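Local coordinates for thioredoxin (TrxA-1) (PDB 3TCO), which probably reduces protein disulfides, as a small archaeal thioredoxin carrying a redox-active pair of cysteines, at residues T10-N13 with F14-I18; E97-L100 with E101-N105; H37-E40 with P41-K45; R58-V61 with D62-Q65. All coordinates share one frame; numbering follows the deposited sequence.

Interaction 1 (T10-N13 with F14-I18)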
loop_
_atom_site.group_PDB
_atom_site.type_symbol
_atom_site.label_atom_id
_atom_site.label_comp_id
_atom_site.label_asym_id
_atom_site.label_seq_id
_atom_site.Cartn_x
_atom_site.Cartn_y
_atom_site.Cartn_z
ATOM N N THR A 10 5.310 9.808 -1.748
ATOM C CA THR A 10 5.601 10.472 -3.019
ATOM C C THR A 10 7.061 10.149 -3.314
ATOM O O THR A 10 7.714 9.418 -2.561
ATOM C CB THR A 10 5.474 12.010 -2.967
ATOM O OG1 THR A 10 6.509 12.543 -2.139
ATOM C CG2 THR A 10 4.107 12.425 -2.419
ATOM N N GLU A 11 7.579 10.684 -4.409
ATOM C CA GLU A 11 8.971 10.448 -4.765
ATOM C C GLU A 11 9.873 10.978 -3.657
ATOM O O GLU A 11 11.012 10.540 -3.509
ATOM C CB GLU A 11 9.303 11.155 -6.084
ATOM C CG GLU A 11 9.749 10.229 -7.202
ATOM C CD GLU A 11 9.229 10.683 -8.564
ATOM O OE1 GLU A 11 9.253 11.907 -8.839
ATOM O OE2 GLU A 11 8.801 9.817 -9.359
ATOM N N GLU A 12 9.361 11.915 -2.867
ATOM C CA GLU A 12 10.154 12.490 -1.787
ATOM C C GLU A 12 10.505 11.501 -0.672
ATOM O O GLU A 12 11.603 11.561 -0.127
ATOM C CB GLU A 12 9.436 13.714 -1.208
ATOM C CG GLU A 12 10.333 14.695 -0.472
ATOM C CD GLU A 12 10.768 14.190 0.892
ATOM O OE1 GLU A 12 9.894 13.684 1.623
ATOM O OE2 GLU A 12 11.970 14.313 1.233
ATOM N N ASN A 13 9.608 10.573 -0.339
ATOM C CA ASN A 13 9.916 9.624 0.750
ATOM C C ASN A 13 9.739 8.147 0.425
ATOM O O ASN A 13 9.985 7.285 1.274
ATOM C CB ASN A 13 9.076 9.968 1.996
ATOM C CG ASN A 13 7.577 9.825 1.760
ATOM O OD1 ASN A 13 7.112 9.810 0.618
ATOM N ND2 ASN A 13 6.808 9.731 2.854
ATOM N N PHE A 14 9.337 7.841 -0.808
ATOM C CA PHE A 14 9.095 6.450 -1.180
ATOM C C PHE A 14 10.231 5.488 -0.863
ATOM O O PHE A 14 10.038 4.500 -0.145
ATOM C CB PHE A 14 8.771 6.338 -2.666
ATOM C CG PHE A 14 8.239 4.992 -3.068
ATOM C CD1 PHE A 14 6.879 4.709 -2.964
ATOM C CD2 PHE A 14 9.093 4.008 -3.566
ATOM C CE1 PHE A 14 6.373 3.475 -3.354
ATOM C CE2 PHE A 14 8.597 2.767 -3.959
ATOM C CZ PHE A 14 7.228 2.501 -3.853
ATOM N N ASP A 15 11.406 5.764 -1.413
ATOM C CA ASP A 15 12.546 4.890 -1.206
ATOM C C ASP A 15 13.003 4.758 0.242
ATOM O O ASP A 15 13.191 3.641 0.718
ATOM C CB ASP A 15 13.728 5.317 -2.087
ATOM C CG ASP A 15 13.495 5.016 -3.554
ATOM O OD1 ASP A 15 12.540 4.265 -3.861
ATOM O OD2 ASP A 15 14.267 5.523 -4.398
ATOM N N GLU A 16 13.161 5.874 0.952
ATOM C CA GLU A 16 13.625 5.786 2.337
ATOM C C GLU A 16 12.666 4.991 3.218
ATOM O O GLU A 16 13.102 4.267 4.112
ATOM C CB GLU A 16 13.863 7.178 2.939
ATOM C CG GLU A 16 12.630 8.011 3.227
ATOM C CD GLU A 16 12.975 9.475 3.479
ATOM O OE1 GLU A 16 13.880 9.752 4.292
ATOM O OE2 GLU A 16 12.338 10.354 2.870
ATOM N N VAL A 17 11.368 5.124 2.975
ATOM C CA VAL A 17 10.379 4.382 3.768
ATOM C C VAL A 17 10.500 2.873 3.497
ATOM O O VAL A 17 10.525 2.056 4.425
ATOM C CB VAL A 17 8.939 4.884 3.445
ATOM C CG1 VAL A 17 7.888 3.950 4.073
ATOM C CG2 VAL A 17 8.766 6.323 3.972
ATOM N N ILE A 18 10.595 2.496 2.223
ATOM C CA ILE A 18 10.714 1.084 1.871
ATOM C C ILE A 18 12.020 0.454 2.344
ATOM O O ILE A 18 12.036 -0.694 2.783
ATOM C CB ILE A 18 10.625 0.861 0.339
ATOM C CG1 ILE A 18 9.233 1.237 -0.173
ATOM C CG2 ILE A 18 10.918 -0.592 0.012
ATOM C CD1 ILE A 18 8.140 0.445 0.463
HETATM O O HOH W 1 12.014 8.186 -3.092
HETATM O O HOH W 2 13.503 12.587 2.418
HETATM O O HOH W 3 13.051 8.665 -0.360
#
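Asn13 and the first turn of helix 14-20 meet in a local, largely surface contact, formed where the loop after strand 7-8 winds into the helix. The backbone N of Phe14 donates to Thr10 O over 2.9 Å, and the same oxygen also accepts from the N of Asn13, while Val17 N reaches Asn13 O. On Thr10 the hydroxyl takes the N-H of Glu12, an ST turn just before the helix. Asn13 stands at the N-cap position, yet its amide makes no capping bond: CG sits between the backbone N and the carbonyl carbon (chi1 63°), which turns OD1 back to accept a nearly straight bond from Thr10 N at 3.0 Å, and ND2 binds Val8 O at the end of strand 7-8. The amide thus bridges strand end and helix start in this thioredoxin fold. CG2 of Val17 lies alongside, 4.1 Å from Asn13 ND2. The ring of Phe14 swings away from the loop into the core, against Val26 and Ile67. Towards solvent, the extended Glu16 side chain reaches back over the turn until its OE2 lies 3.3 Å from Asn13 CA. Its carboxylate and that of Glu12 stand with OE2 atoms 4.3 Å apart, and one water lies 2.6 Å from Glu12 OE2 and equally close to Glu16 OE2. Two further waters join Glu11 O to Asp15 N and Glu12 O to Glu16 N.

Interaction 2 (E97-L100 with E101-N105)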
loop_
_atom_site.group_PDB
_atom_site.type_symbol
_atom_site.label_atom_id
_atom_site.label_comp_id
_atom_site.label_asym_id
_atom_site.label_seq_id
_atom_site.Cartn_x
_atom_site.Cartn_y
_atom_site.Cartn_z
ATOM N N GLU A 97 -10.310 -8.414 3.392
ATOM C CA GLU A 97 -9.660 -8.124 4.665
ATOM C C GLU A 97 -8.887 -9.320 5.200
ATOM O O GLU A 97 -7.776 -9.166 5.716
ATOM C CB GLU A 97 -10.678 -7.681 5.710
ATOM C CG GLU A 97 -10.032 -7.192 7.000
ATOM C CD GLU A 97 -11.033 -6.642 8.003
ATOM O OE1 GLU A 97 -12.128 -6.219 7.584
ATOM O OE2 GLU A 97 -10.706 -6.607 9.206
ATOM N N ASP A 98 -9.464 -10.514 5.090
ATOM C CA ASP A 98 -8.773 -11.681 5.608
ATOM C C ASP A 98 -7.456 -11.884 4.860
ATOM O O ASP A 98 -6.428 -12.133 5.473
ATOM C CB ASP A 98 -9.681 -12.936 5.561
ATOM C CG ASP A 98 -10.177 -13.278 4.161
ATOM O OD1 ASP A 98 -10.210 -12.394 3.281
ATOM O OD2 ASP A 98 -10.563 -14.449 3.950
ATOM N N THR A 99 -7.474 -11.732 3.543
ATOM C CA THR A 99 -6.254 -11.878 2.758
ATOM C C THR A 99 -5.208 -10.824 3.142
ATOM O O THR A 99 -4.018 -11.124 3.247
ATOM C CB THR A 99 -6.554 -11.762 1.254
ATOM O OG1 THR A 99 -7.458 -12.807 0.877
ATOM C CG2 THR A 99 -5.265 -11.893 0.432
ATOM N N LEU A 100 -5.653 -9.592 3.359
ATOM C CA LEU A 100 -4.741 -8.515 3.724
ATOM C C LEU A 100 -4.089 -8.748 5.103
ATOM O O LEU A 100 -2.873 -8.579 5.268
ATOM C CB LEU A 100 -5.496 -7.179 3.698
ATOM C CG LEU A 100 -4.680 -5.899 3.895
ATOM C CD1 LEU A 100 -3.572 -5.832 2.845
ATOM C CD2 LEU A 100 -5.612 -4.683 3.802
ATOM N N GLU A 101 -4.887 -9.145 6.089
ATOM C CA GLU A 101 -4.362 -9.396 7.433
ATOM C C GLU A 101 -3.454 -10.621 7.421
ATOM O O GLU A 101 -2.420 -10.659 8.103
ATOM C CB GLU A 101 -5.524 -9.603 8.418
ATOM C CG GLU A 101 -6.423 -8.387 8.511
ATOM C CD GLU A 101 -7.696 -8.621 9.308
ATOM O OE1 GLU A 101 -8.230 -9.753 9.285
ATOM O OE2 GLU A 101 -8.180 -7.654 9.929
ATOM N N SER A 102 -3.844 -11.622 6.637
ATOM C CA SER A 102 -3.080 -12.856 6.514
ATOM C C SER A 102 -1.704 -12.566 5.909
ATOM O O SER A 102 -0.680 -13.107 6.355
ATOM C CB SER A 102 -3.842 -13.845 5.626
ATOM O OG SER A 102 -3.160 -15.079 5.547
ATOM N N THR A 103 -1.687 -11.696 4.901
ATOM C CA THR A 103 -0.446 -11.332 4.228
ATOM C C THR A 103 0.492 -10.591 5.173
ATOM O O THR A 103 1.696 -10.876 5.227
ATOM C CB THR A 103 -0.734 -10.452 3.003
ATOM O OG1 THR A 103 -1.579 -11.172 2.101
ATOM C CG2 THR A 103 0.555 -10.095 2.290
ATOM N N VAL A 104 -0.057 -9.643 5.921
ATOM C CA VAL A 104 0.739 -8.886 6.877
ATOM C C VAL A 104 1.352 -9.823 7.924
ATOM O O VAL A 104 2.569 -9.803 8.162
ATOM C CB VAL A 104 -0.120 -7.819 7.582
ATOM C CG1 VAL A 104 0.664 -7.164 8.715
ATOM C CG2 VAL A 104 -0.566 -6.764 6.560
ATOM N N ASN A 105 0.510 -10.647 8.543
ATOM C CA ASN A 105 0.977 -11.584 9.554
ATOM C C ASN A 105 2.113 -12.442 9.004
ATOM O O ASN A 105 3.136 -12.645 9.660
ATOM C CB ASN A 105 -0.181 -12.468 10.016
ATOM C CG ASN A 105 0.260 -13.531 10.994
ATOM O OD1 ASN A 105 0.371 -14.705 10.638
ATOM N ND2 ASN A 105 0.526 -13.128 12.234
#
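Thr99 and Thr103 are bound through a doubly used carbonyl: Thr99 O accepts the hydroxyl of Thr103 at 2.7 Å from OG1 and its backbone N-H at 2.9 Å from N, the two donors arriving from opposite faces of the carbonyl plane. With OG1 of Thr103 anti to its carbonyl carbon (chi1 -59°), the hydroxyl hangs back over the preceding turn, and the buried polar atom is satisfied within the helix. Leu100 and Val104 are buried with Thr103. Val104 N bonds to Leu100 O, and the CG2 of Val104 packs 3.2 Å from that same oxygen; beyond the helix Leu100 rests on Leu25 and Val46, Val104 on Leu23. Helix 97-107 is the C-terminal helix of the thioredoxin fold, and here it lies beside helix 34-49 with its apolar face on the central sheet. Asp98 and Ser102 form the solvent side. Ser102 N bonds to Asp98 O, but the Asp98 side chain leaves the following turn untouched, its OD1 making a weak bond to the N of Thr99. Between these flanks, the extended chains of Glu97 and Glu101 carry their carboxylates to the same place, OE2 to OE2 at 2.8 Å, with planes 83° apart. Lys49 forms a salt bridge with Glu101 OE2 and a long, weak ion pair with Glu97 OE2; its charge probably offsets part of the repulsion.

Interaction 3 (H37-E40 with P41-K45)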
loop_
_atom_site.group_PDB
_atom_site.type_symbol
_atom_site.label_atom_id
_atom_site.label_comp_id
_atom_site.label_asym_id
_atom_site.label_seq_id
_atom_site.Cartn_x
_atom_site.Cartn_y
_atom_site.Cartn_z
ATOM N N HIS A 37 -12.313 3.402 -3.573
ATOM C CA HIS A 37 -13.094 4.013 -2.517
ATOM C C HIS A 37 -13.647 2.952 -1.562
ATOM O O HIS A 37 -13.711 3.160 -0.352
ATOM C CB HIS A 37 -14.220 4.841 -3.150
ATOM C CG HIS A 37 -15.145 5.473 -2.162
ATOM N ND1 HIS A 37 -16.260 4.828 -1.668
ATOM C CD2 HIS A 37 -15.121 6.692 -1.568
ATOM C CE1 HIS A 37 -16.885 5.624 -0.817
ATOM N NE2 HIS A 37 -16.213 6.760 -0.738
ATOM N N LEU A 38 -14.030 1.807 -2.110
ATOM C CA LEU A 38 -14.565 0.722 -1.301
ATOM C C LEU A 38 -13.473 -0.004 -0.518
ATOM O O LEU A 38 -13.725 -0.547 0.556
ATOM C CB LEU A 38 -15.305 -0.269 -2.192
ATOM C CG LEU A 38 -16.635 0.266 -2.739
ATOM C CD1 LEU A 38 -17.241 -0.728 -3.713
ATOM C CD2 LEU A 38 -17.584 0.525 -1.572
ATOM N N TYR A 39 -12.258 -0.001 -1.055
ATOM C CA TYR A 39 -11.121 -0.659 -0.396
ATOM C C TYR A 39 -10.485 0.197 0.722
ATOM O O TYR A 39 -9.988 -0.329 1.723
ATOM C CB TYR A 39 -10.077 -0.991 -1.468
ATOM C CG TYR A 39 -8.767 -1.574 -0.985
ATOM C CD1 TYR A 39 -8.740 -2.680 -0.138
ATOM C CD2 TYR A 39 -7.550 -1.061 -1.442
ATOM C CE1 TYR A 39 -7.539 -3.265 0.236
ATOM C CE2 TYR A 39 -6.334 -1.641 -1.072
ATOM C CZ TYR A 39 -6.335 -2.745 -0.236
ATOM O OH TYR A 39 -5.137 -3.350 0.097
ATOM N N GLU A 40 -10.522 1.514 0.562
ATOM C CA GLU A 40 -9.892 2.403 1.529
ATOM C C GLU A 40 -10.164 2.147 3.019
ATOM O O GLU A 40 -9.219 2.054 3.806
ATOM C CB GLU A 40 -10.194 3.857 1.167
ATOM C CG GLU A 40 -9.729 4.225 -0.247
ATOM C CD GLU A 40 -8.276 3.821 -0.536
ATOM O OE1 GLU A 40 -7.370 4.315 0.175
ATOM O OE2 GLU A 40 -8.040 3.009 -1.471
ATOM N N PRO A 41 -11.438 2.025 3.433
ATOM C CA PRO A 41 -11.678 1.780 4.861
ATOM C C PRO A 41 -11.107 0.447 5.368
ATOM O O PRO A 41 -10.720 0.326 6.542
ATOM C CB PRO A 41 -13.206 1.870 4.976
ATOM C CG PRO A 41 -13.670 1.415 3.634
ATOM C CD PRO A 41 -12.710 2.124 2.695
ATOM N N ILE A 42 -11.055 -0.553 4.491
ATOM C CA ILE A 42 -10.506 -1.859 4.855
ATOM C C ILE A 42 -8.988 -1.715 5.017
ATOM O O ILE A 42 -8.400 -2.223 5.974
ATOM C CB ILE A 42 -10.811 -2.912 3.765
ATOM C CG1 ILE A 42 -12.331 -3.106 3.647
ATOM C CG2 ILE A 42 -10.100 -4.217 4.072
ATOM C CD1 ILE A 42 -13.020 -3.480 4.948
ATOM N N TYR A 43 -8.363 -1.000 4.087
ATOM C CA TYR A 43 -6.913 -0.784 4.137
ATOM C C TYR A 43 -6.567 -0.011 5.403
ATOM O O TYR A 43 -5.593 -0.326 6.080
ATOM C CB TYR A 43 -6.442 0.012 2.920
ATOM C CG TYR A 43 -4.940 0.124 2.811
ATOM C CD1 TYR A 43 -4.169 -0.960 2.407
ATOM C CD2 TYR A 43 -4.285 1.329 3.101
ATOM C CE1 TYR A 43 -2.785 -0.858 2.284
ATOM C CE2 TYR A 43 -2.894 1.442 2.984
ATOM C CZ TYR A 43 -2.155 0.344 2.571
ATOM O OH TYR A 43 -0.791 0.434 2.422
ATOM N N LYS A 44 -7.373 0.999 5.713
ATOM C CA LYS A 44 -7.175 1.815 6.914
ATOM C C LYS A 44 -7.391 1.014 8.206
ATOM O O LYS A 44 -6.631 1.145 9.176
ATOM C CB LYS A 44 -8.132 3.001 6.884
ATOM C CG LYS A 44 -7.709 4.070 5.893
ATOM C CD LYS A 44 -8.777 5.145 5.730
ATOM C CE LYS A 44 -8.286 6.260 4.824
ATOM N NZ LYS A 44 -9.244 7.394 4.857
ATOM N N LYS A 45 -8.430 0.186 8.205
ATOM C CA LYS A 45 -8.741 -0.648 9.362
ATOM C C LYS A 45 -7.594 -1.612 9.687
ATOM O O LYS A 45 -7.203 -1.765 10.851
ATOM C CB LYS A 45 -10.028 -1.438 9.099
ATOM C CG LYS A 45 -10.406 -2.369 10.241
ATOM C CD LYS A 45 -11.843 -2.840 10.109
ATOM C CE LYS A 45 -12.293 -3.583 11.366
ATOM N NZ LYS A 45 -13.778 -3.731 11.420
#
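His37 and Leu38 turn their side chains outward and meet the next turn through their carbonyls, both of which face the proline ring: Pro41 CD lies 3.4 Å from His37 O. A proline nitrogen has no hydrogen to give, so the bond that would normally run back to His37 is missing; the N of Ile42 likewise lacks its bond to Leu38, and helix 34-49 is kinked at these two residues. Tyr39 restores the regular pattern. Its O accepts a well-aligned bond from Tyr43 N at 2.9 Å and a weak one from Ile42 N. A chi1 of 175° carries the Tyr39 ring along the helix to the following turn, where CB of Tyr43 sits over one face, 4.3 Å from the ring centroid, in a CH-pi contact. The two rings themselves meet obliquely, planes 54° apart, and the Tyr39 hydroxyl comes closest, OH lying 3.5 Å from Tyr43 CD1. That hydroxyl is hydrogen-bonded to Thr79 OG1 on strand 78-83, while the Tyr43 ring goes on to an edge-to-face pairing with Phe56 of strand 55-60, so the pair spans the sheet side of the helix. At Glu40 the backbone O receives the N-H of Lys44 over 2.9 Å, and the aliphatic part of Lys44 follows it, CG 3.3 Å from the same Glu40 O. The Glu40 chain bends at its second torsion, its carboxylate lying near that of Asp27. This is the kinked helix of the thioredoxin beta-alpha-beta unit, joining strands 23-29 and 55-60 and carrying at its start the Cys33-Cys36 disulfide.

Interaction 4 (R58-V61 with D62-Q65)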
loop_
_atom_site.group_PDB
_atom_site.type_symbol
_atom_site.label_atom_id
_atom_site.label_comp_id
_atom_site.label_asym_id
_atom_site.label_seq_id
_atom_site.Cartn_x
_atom_site.Cartn_y
_atom_site.Cartn_z
ATOM N N ARG A 58 0.247 5.055 1.056
ATOM C CA ARG A 58 -0.767 5.302 0.049
ATOM C C ARG A 58 -0.081 6.130 -1.015
ATOM O O ARG A 58 0.589 7.122 -0.708
ATOM C CB ARG A 58 -1.953 6.088 0.629
ATOM C CG ARG A 58 -2.737 5.314 1.679
ATOM C CD ARG A 58 -4.046 5.999 2.047
ATOM N NE ARG A 58 -3.867 7.275 2.731
ATOM C CZ ARG A 58 -4.109 8.458 2.171
ATOM N NH1 ARG A 58 -4.533 8.526 0.915
ATOM N NH2 ARG A 58 -3.957 9.571 2.879
ATOM N N LEU A 59 -0.214 5.695 -2.258
ATOM C CA LEU A 59 0.386 6.414 -3.371
ATOM C C LEU A 59 -0.745 6.791 -4.327
ATOM O O LEU A 59 -1.377 5.920 -4.923
ATOM C CB LEU A 59 1.395 5.526 -4.099
ATOM C CG LEU A 59 2.225 6.141 -5.237
ATOM C CD1 LEU A 59 3.529 6.760 -4.708
ATOM C CD2 LEU A 59 2.546 5.034 -6.234
ATOM N N ASN A 60 -1.035 8.078 -4.432
ATOM C CA ASN A 60 -2.065 8.493 -5.368
ATOM C C ASN A 60 -1.386 8.424 -6.736
ATOM O O ASN A 60 -0.389 9.108 -6.980
ATOM C CB ASN A 60 -2.539 9.903 -5.065
ATOM C CG ASN A 60 -3.599 10.359 -6.029
ATOM O OD1 ASN A 60 -3.343 10.464 -7.227
ATOM N ND2 ASN A 60 -4.801 10.620 -5.517
ATOM N N VAL A 61 -1.904 7.576 -7.616
ATOM C CA VAL A 61 -1.282 7.396 -8.919
ATOM C C VAL A 61 -1.267 8.615 -9.829
ATOM O O VAL A 61 -0.351 8.756 -10.620
ATOM C CB VAL A 61 -1.888 6.187 -9.701
ATOM C CG1 VAL A 61 -1.651 4.885 -8.918
ATOM C CG2 VAL A 61 -3.368 6.393 -9.956
ATOM N N ASP A 62 -2.249 9.506 -9.724
ATOM C CA ASP A 62 -2.225 10.677 -10.607
ATOM C C ASP A 62 -1.148 11.686 -10.234
ATOM O O ASP A 62 -0.724 12.472 -11.079
ATOM C CB ASP A 62 -3.588 11.362 -10.662
ATOM C CG ASP A 62 -4.625 10.505 -11.333
ATOM O OD1 ASP A 62 -4.233 9.702 -12.210
ATOM O OD2 ASP A 62 -5.821 10.637 -10.991
ATOM N N GLU A 63 -0.700 11.673 -8.984
ATOM C CA GLU A 63 0.372 12.588 -8.578
ATOM C C GLU A 63 1.736 11.903 -8.520
ATOM O O GLU A 63 2.743 12.550 -8.230
ATOM C CB GLU A 63 0.078 13.222 -7.214
ATOM C CG GLU A 63 -1.166 12.723 -6.533
ATOM C CD GLU A 63 -1.543 13.574 -5.332
ATOM O OE1 GLU A 63 -1.583 14.817 -5.473
ATOM O OE2 GLU A 63 -1.813 13.001 -4.254
ATOM N N ASN A 64 1.773 10.606 -8.811
ATOM C CA ASN A 64 3.014 9.830 -8.774
ATOM C C ASN A 64 3.098 8.901 -9.979
ATOM O O ASN A 64 3.332 7.702 -9.834
ATOM C CB ASN A 64 3.067 8.995 -7.487
ATOM C CG ASN A 64 3.113 9.853 -6.244
ATOM O OD1 ASN A 64 4.134 10.473 -5.947
ATOM N ND2 ASN A 64 1.998 9.914 -5.519
ATOM N N GLN A 65 2.916 9.461 -11.172
ATOM C CA GLN A 65 2.933 8.657 -12.383
ATOM C C GLN A 65 4.199 7.841 -12.583
ATOM O O GLN A 65 4.137 6.657 -12.924
ATOM C CB GLN A 65 2.666 9.544 -13.601
ATOM C CG GLN A 65 1.266 10.129 -13.599
ATOM C CD GLN A 65 0.975 11.010 -14.803
ATOM O OE1 GLN A 65 1.577 12.078 -14.975
ATOM N NE2 GLN A 65 0.044 10.566 -15.644
HETATM O O HOH W 4 0.391 9.889 -2.640
#
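Leu59 lays its CD1 methyl against the amide of Asn64, 3.5 Å from CG, the two side chains crossing at a slant where strand 55-60 gives way to the turn before helix 65-70. The Asn64 amide is fixed by its other contacts: ND2 donates to Asn60 O at 2.9 Å, and a water bound by Asn60 N lies within weak bonding distance of ND2 and of Arg58 O. Asn60 O also accepts the N-H of Glu63, which comes from above the carbonyl plane, 57° out of it and on the face opposite to ND2. The side chain of Asn60 curls over the same turn. Its CG is anti to the backbone N (chi1 180°), which brings OD1 to 2.9 Å from Asp62 N in a weak bond; a second weak one comes from Glu63 N. The Glu63 side chain crosses that of Asn60 at about a right angle, its CG 3.2 Å from Asn60 OD1 and its OE2 3.3 Å from Asn60 CB, the amide and carboxylate planes 69° apart. Val61 O adds a weak bond from Asn64 N, while the valine methyls face Cys28, Ala30 and Ile76. Asp62 finds its polar partner beyond the turn, its OD2 accepting from NE1 of Trp32, the residue before Cys33 in the chain. Asn60 O thus takes two donors from opposite faces while Asn60 OD1 and Val61 O add weak bonds, a polar network that links strand end and turn, with the Asn64 amide giving the shorter of the two bonds to Asn60 O.

The four contacts surround the central sheet of the thioredoxin fold. Interactions 1 and 4 lie about 12 Å apart between centres and touch where Thr10 CA meets Asn64 OD1 at 3.3 Å and Phe14 packs on Leu59. Interactions 2 and 3 set helices 97-107 and 34-49 side by side on one face of the sheet, across the chain's centre from interaction 1: their centres lie about 13 Å apart, and Glu97 CB comes 3.9 Å from Ile42 CG2. Interaction 3 reaches interaction 4 where helix 34-49 packs on strand 55-60, Tyr43 CE2 lying 4.1 Å from Arg58 CG. The Glu40 side chain touches the Cys33-Cys36 motif, and Val61 lies near it without touching.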